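Local coordinates for protein periplasmic beta-glucosidase (Pseudomonas aeruginosa, PDB 6R5T) that probably hydrolyses terminal, non-reducing beta-D-glucosyl residues, releasing beta-D-glucose, as a periplasmic member of glycoside hydrolase family 3, at residues A[135-138]-A[139-142]; A[483-486]-A[487-490]. The protein carries 1 engineered substitution. All coordinates share one frame; numbering follows the deposited sequence. Where two conformers were deposited one is given.

Arg137 of residues 135-142 (interaction 1) and Glu486 of residues 483-490 (interaction 2) meet at the bound glucose, each sent there as one long side chain, with Arg137 NH1 packed 3.7 Å from Glu486 CD. The first loop comes from the N-terminal domain and the second from the C-terminal domain, and the centres of the two interactions are about 9 Å apart. They illustrate how a sugar pocket built between two domains can draw on loops that touch each other as well as the ligand. Further back, Ser139 OG lies 3.1 Å from Ala484 O, a probable hydrogen bond that joins the two loops. Interaction 2 also reaches the galactose unit of the lactose.

Interaction 1. Residues A[135-138]-A[139-142]; sequences WGRV and SEGF. With BGC (beta-D-glucopyranose), chain C.
Arg137 and Glu140, three residues apart round a short 3-10 turn, meet side-on. The guanidinium offers NE and NH2, one to each carboxylate oxygen. NH2 to OE1 of Glu140 is the shorter contact at 2.9 Å and nearly straight (160°). It lies close to the guanidinium plane and uses the syn lone pair of OE1. The bond from Arg137 NE to Glu140 OE2, at 3.0 Å, is more bent and leaves the plane, because the two flat groups are turned 47° against each other. A bend in the arginine chain (chi3 75°) swings this NE-NH2 side round to the acid, while Glu140 runs extended beyond CG to meet it.

The same guanidinium reaches the glucose. Arg137 NH1 bonds to O6 of the sugar at 3.0 Å, and NH2 reaches both the ring oxygen O5, at 3.3 Å, and O1. NH2 is therefore shared between carboxylate and sugar, whereas NH1 has a further bond to Tyr181. Asp79, Lys176 and His177 grip the same glucose, the kind of polar set expected in a family 3 sugar pocket.

Behind this shell, the backbone fixes the spacing. Glu140 N bonds to Arg137 O at 3.0 Å and Gly141 N to Val138 O at 3.2 Å, two successive i+3 to i bonds of 3-10 type that bring both side chains to one side of the turn. Arg137 CB sits 3.4 Å above one face of the Trp135 indole, toward its rim, and Ser139 OG turns to Ala484 O.

With NE and NH2 both bonded to Glu140, the guanidinium has little freedom to rotate, and the carboxylate probably offsets part of its charge while leaving N-H groups directed at the sugar's oxygens.

Interaction 2. Residues A[483-486]-A[487-490]; sequences MAHE and ASSR. With BGC (beta-D-glucopyranose), chain C; GAL (beta-D-galactopyranose), chain B.
A type II beta turn from His485 to Ser488, in the loop between strand 472-478 and helix 497-508, carries one of the acidic side chains of the sugar pocket. The turn is closed by Ser488 N bonding to His485 O at 3.1 Å and 166°, and Ala487 takes the third position with a positive phi of 67°. A side-chain bond links the same two residues: His485 ND1 donates to Ser488 OG, also at 3.1 Å, with the hydroxyl tilted 32° from the imidazole plane. That OG has two more partners, Gly482 O and Tyr441 OH, so the serine side chain ties together both limbs of the loop.

At the apex, Glu486 leaves the turn with CG anti to its backbone N (chi1 176°) and stays extended to the end, carrying the carboxylate away from the turn and into the pocket. There the two oxygens divide the lactose between them. The primary hydroxyl O6 of the glucose donates to Glu486 OE2 at 2.7 Å, and O6 of the galactose donates to Glu486 OE1 at 2.9 Å. One carboxylate thus reads the hydroxymethyl groups of both sugar units.

This loop of the family 3 C-terminal domain also lies at the subunit boundary: Glu486 OE2 bonds to Tyr190 of its own chain and forms a salt bridge with Arg585 of the second subunit, so that a residue of the second subunit braces the sugar-binding carboxylate. Ser488 centres an inverse gamma turn, with a weak bond from Ser489 N to Ala487 O; its own O lies 3.2 Å from Met483 O. Arg521 settles this meeting of two acceptors, its NH1 bonding to Ser488 O and its NH2 to Met483 O.

Interaction 1. Residues A[135-138]-A[139-142]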
loop_
_atom_site.group_PDB
_atom_site.type_symbol
_atom_site.label_atom_id
_atom_site.label_comp_id
_atom_site.label_asym_id
_atom_site.label_seq_id
_atom_site.Cartn_x
_atom_site.Cartn_y
_atom_site.Cartn_z
ATOM N N TRP A 135 -4.037 -7.446 6.806
ATOM C CA TRP A 135 -3.443 -8.806 6.712
ATOM C C TRP A 135 -3.937 -9.677 7.888
ATOM O O TRP A 135 -3.808 -9.268 9.041
ATOM C CB TRP A 135 -1.932 -8.649 6.697
ATOM C CG TRP A 135 -1.157 -9.908 6.408
ATOM C CD1 TRP A 135 -1.300 -10.718 5.328
ATOM C CD2 TRP A 135 0.010 -10.395 7.087
ATOM N NE1 TRP A 135 -0.333 -11.693 5.312
ATOM C CE2 TRP A 135 0.502 -11.499 6.364
ATOM C CE3 TRP A 135 0.704 -9.998 8.231
ATOM C CZ2 TRP A 135 1.657 -12.196 6.728
ATOM C CZ3 TRP A 135 1.822 -10.708 8.622
ATOM C CH2 TRP A 135 2.307 -11.796 7.864
ATOM N N GLY A 136 -4.388 -10.897 7.611
ATOM C CA GLY A 136 -4.958 -11.744 8.661
ATOM C C GLY A 136 -3.914 -12.224 9.639
ATOM O O GLY A 136 -4.255 -12.523 10.773
ATOM N N ARG A 137 -2.642 -12.188 9.270
ATOM C CA ARG A 137 -1.584 -12.718 10.166
ATOM C C ARG A 137 -0.979 -11.661 11.071
ATOM O O ARG A 137 -0.005 -11.964 11.786
ATOM C CB ARG A 137 -0.554 -13.438 9.316
ATOM C CG ARG A 137 -1.192 -14.525 8.473
ATOM C CD ARG A 137 -0.191 -15.457 7.774
ATOM N NE ARG A 137 0.344 -16.361 8.776
ATOM C CZ ARG A 137 0.788 -17.602 8.546
ATOM N NH1 ARG A 137 0.814 -18.078 7.314
ATOM N NH2 ARG A 137 1.164 -18.341 9.590
ATOM N N VAL A 138 -1.532 -10.452 11.113
ATOM C CA VAL A 138 -1.023 -9.438 12.073
ATOM C C VAL A 138 -1.188 -9.989 13.497
ATOM O O VAL A 138 -0.364 -9.613 14.340
ATOM C CB VAL A 138 -1.718 -8.072 11.921
ATOM C CG1 VAL A 138 -1.466 -7.468 10.547
ATOM C CG2 VAL A 138 -3.189 -8.181 12.206
ATOM N N SER A 139 -2.171 -10.860 13.703
ATOM C CA SER A 139 -2.423 -11.429 15.063
ATOM C C SER A 139 -1.221 -12.242 15.566
ATOM O O SER A 139 -1.007 -12.370 16.822
ATOM C CB SER A 139 -3.671 -12.268 15.051
ATOM O OG SER A 139 -3.457 -13.409 14.219
ATOM N N GLU A 140 -0.392 -12.715 14.658
ATOM C CA GLU A 140 0.759 -13.600 14.990
ATOM C C GLU A 140 2.039 -12.854 15.302
ATOM O O GLU A 140 2.925 -13.494 15.839
ATOM C CB GLU A 140 1.064 -14.499 13.805
ATOM C CG GLU A 140 -0.021 -15.473 13.601
ATOM C CD GLU A 140 0.138 -16.110 12.256
ATOM O OE1 GLU A 140 1.271 -16.681 12.013
ATOM O OE2 GLU A 140 -0.850 -15.981 11.463
ATOM N N GLY A 141 2.123 -11.549 15.003
ATOM C CA GLY A 141 3.337 -10.796 15.279
ATOM C C GLY A 141 3.196 -9.893 16.481
ATOM O O GLY A 141 2.216 -10.036 17.274
ATOM N N PHE A 142 4.150 -8.997 16.603
ATOM C CA PHE A 142 4.272 -8.129 17.782
ATOM C C PHE A 142 3.985 -6.675 17.433
ATOM O O PHE A 142 4.239 -5.813 18.261
ATOM C CB PHE A 142 5.643 -8.291 18.408
ATOM C CG PHE A 142 5.949 -9.650 18.967
ATOM C CD1 PHE A 142 5.099 -10.258 19.873
ATOM C CD2 PHE A 142 7.127 -10.284 18.636
ATOM C CE1 PHE A 142 5.434 -11.473 20.469
ATOM C CE2 PHE A 142 7.434 -11.526 19.192
ATOM C CZ PHE A 142 6.603 -12.094 20.128
HETATM C C2 BGC C . 3.402 -22.512 9.823
HETATM C C3 BGC C . 3.270 -23.718 8.871
HETATM C C4 BGC C . 1.964 -23.480 8.065
HETATM C C5 BGC C . 2.161 -22.168 7.284
HETATM C C6 BGC C . 0.939 -21.766 6.489
HETATM C C1 BGC C . 3.428 -21.220 8.998
HETATM O O1 BGC C . 3.428 -20.202 9.949
HETATM O O2 BGC C . 4.566 -22.536 10.640
HETATM O O3 BGC C . 3.126 -24.917 9.658
HETATM O O4 BGC C . 1.809 -24.580 7.154
HETATM O O5 BGC C . 2.250 -21.118 8.201
HETATM O O6 BGC C . 1.207 -20.561 5.763
#

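Interaction 2. Residues A[483-486]-A[487-490]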
loop_
_atom_site.group_PDB
_atom_site.type_symbol
_atom_site.label_atom_id
_atom_site.label_comp_id
_atom_site.label_asym_id
_atom_site.label_seq_id
_atom_site.Cartn_x
_atom_site.Cartn_y
_atom_site.Cartn_z
ATOM N N MET A 483 -11.374 -14.666 11.377
ATOM C CA MET A 483 -11.266 -13.405 10.594
ATOM C C MET A 483 -9.844 -12.879 10.667
ATOM O O MET A 483 -9.524 -11.990 9.879
ATOM C CB MET A 483 -12.182 -12.313 11.119
ATOM C CG MET A 483 -13.646 -12.682 10.975
ATOM S SD MET A 483 -14.710 -11.370 11.605
ATOM C CE MET A 483 -16.322 -12.130 11.443
ATOM N N ALA A 484 -9.022 -13.394 11.548
ATOM C CA ALA A 484 -7.643 -12.867 11.742
ATOM C C ALA A 484 -6.691 -14.041 11.810
ATOM O O ALA A 484 -6.074 -14.323 12.851
ATOM C CB ALA A 484 -7.534 -12.005 12.976
ATOM N N HIS A 485 -6.621 -14.724 10.688
ATOM C CA HIS A 485 -5.868 -15.978 10.583
ATOM C C HIS A 485 -5.192 -16.014 9.203
ATOM O O HIS A 485 -5.350 -15.080 8.393
ATOM C CB HIS A 485 -6.842 -17.046 11.082
ATOM C CG HIS A 485 -7.079 -18.181 10.179
ATOM N ND1 HIS A 485 -8.072 -18.149 9.253
ATOM C CD2 HIS A 485 -6.395 -19.317 9.994
ATOM C CE1 HIS A 485 -8.028 -19.260 8.558
ATOM N NE2 HIS A 485 -7.008 -19.994 8.986
ATOM N N GLU A 486 -4.425 -17.042 8.964
ATOM C CA GLU A 486 -3.854 -17.200 7.612
ATOM C C GLU A 486 -4.940 -17.040 6.547
ATOM O O GLU A 486 -6.042 -17.652 6.649
ATOM C CB GLU A 486 -3.167 -18.546 7.517
ATOM C CG GLU A 486 -2.647 -18.820 6.127
ATOM C CD GLU A 486 -1.974 -20.148 5.946
ATOM O OE1 GLU A 486 -1.961 -20.935 6.952
ATOM O OE2 GLU A 486 -1.361 -20.383 4.848
ATOM N N ALA A 487 -4.601 -16.329 5.474
ATOM C CA ALA A 487 -5.428 -16.083 4.261
ATOM C C ALA A 487 -6.663 -15.208 4.557
ATOM O O ALA A 487 -7.263 -14.760 3.546
ATOM C CB ALA A 487 -5.807 -17.347 3.566
ATOM N N SER A 488 -6.973 -14.776 5.796
ATOM C CA SER A 488 -8.217 -14.024 6.085
ATOM C C SER A 488 -7.973 -12.513 6.000
ATOM O O SER A 488 -8.081 -11.821 6.994
ATOM C CB SER A 488 -8.769 -14.391 7.441
ATOM O OG SER A 488 -8.992 -15.782 7.540
ATOM N N SER A 489 -7.601 -12.021 4.836
ATOM C CA SER A 489 -7.373 -10.583 4.673
ATOM C C SER A 489 -8.734 -9.898 4.596
ATOM O O SER A 489 -9.668 -10.405 3.989
ATOM C CB SER A 489 -6.548 -10.350 3.476
ATOM O OG SER A 489 -5.307 -11.005 3.647
ATOM N N ARG A 490 -8.812 -8.738 5.214
ATOM C CA ARG A 490 -10.062 -7.942 5.302
ATOM C C ARG A 490 -9.946 -6.669 4.485
ATOM O O ARG A 490 -8.926 -6.009 4.522
ATOM C CB ARG A 490 -10.342 -7.545 6.744
ATOM C CG ARG A 490 -10.999 -8.632 7.549
ATOM C CD ARG A 490 -11.514 -8.226 8.919
ATOM N NE ARG A 490 -12.830 -7.645 8.841
ATOM C CZ ARG A 490 -13.363 -6.853 9.775
ATOM N NH1 ARG A 490 -12.714 -6.620 10.904
ATOM N NH2 ARG A 490 -14.564 -6.339 9.606
HETATM C C2 BGC C . 3.402 -22.512 9.823
HETATM C C3 BGC C . 3.270 -23.718 8.871
HETATM C C4 BGC C . 1.964 -23.480 8.065
HETATM C C5 BGC C . 2.161 -22.168 7.284
HETATM C C6 BGC C . 0.939 -21.766 6.489
HETATM C C1 BGC C . 3.428 -21.220 8.998
HETATM O O1 BGC C . 3.428 -20.202 9.949
HETATM O O2 BGC C . 4.566 -22.536 10.640
HETATM O O3 BGC C . 3.126 -24.917 9.658
HETATM O O4 BGC C . 1.809 -24.580 7.154
HETATM O O5 BGC C . 2.250 -21.118 8.201
HETATM O O6 BGC C . 1.207 -20.561 5.763
HETATM C C1 GAL B . 0.605 -25.343 7.289
HETATM C C2 GAL B . 0.500 -26.048 8.656
HETATM C C3 GAL B . -0.777 -26.895 8.652
HETATM C C4 GAL B . -1.977 -25.959 8.374
HETATM C C5 GAL B . -1.718 -25.210 7.051
HETATM C C6 GAL B . -2.793 -24.165 6.776
HETATM O O2 GAL B . 1.649 -26.858 8.853
HETATM O O3 GAL B . -0.912 -27.488 9.960
HETATM O O4 GAL B . -2.002 -25.040 9.491
HETATM O O5 GAL B . -0.465 -24.440 7.092
HETATM O O6 GAL B . -2.457 -23.449 5.562
#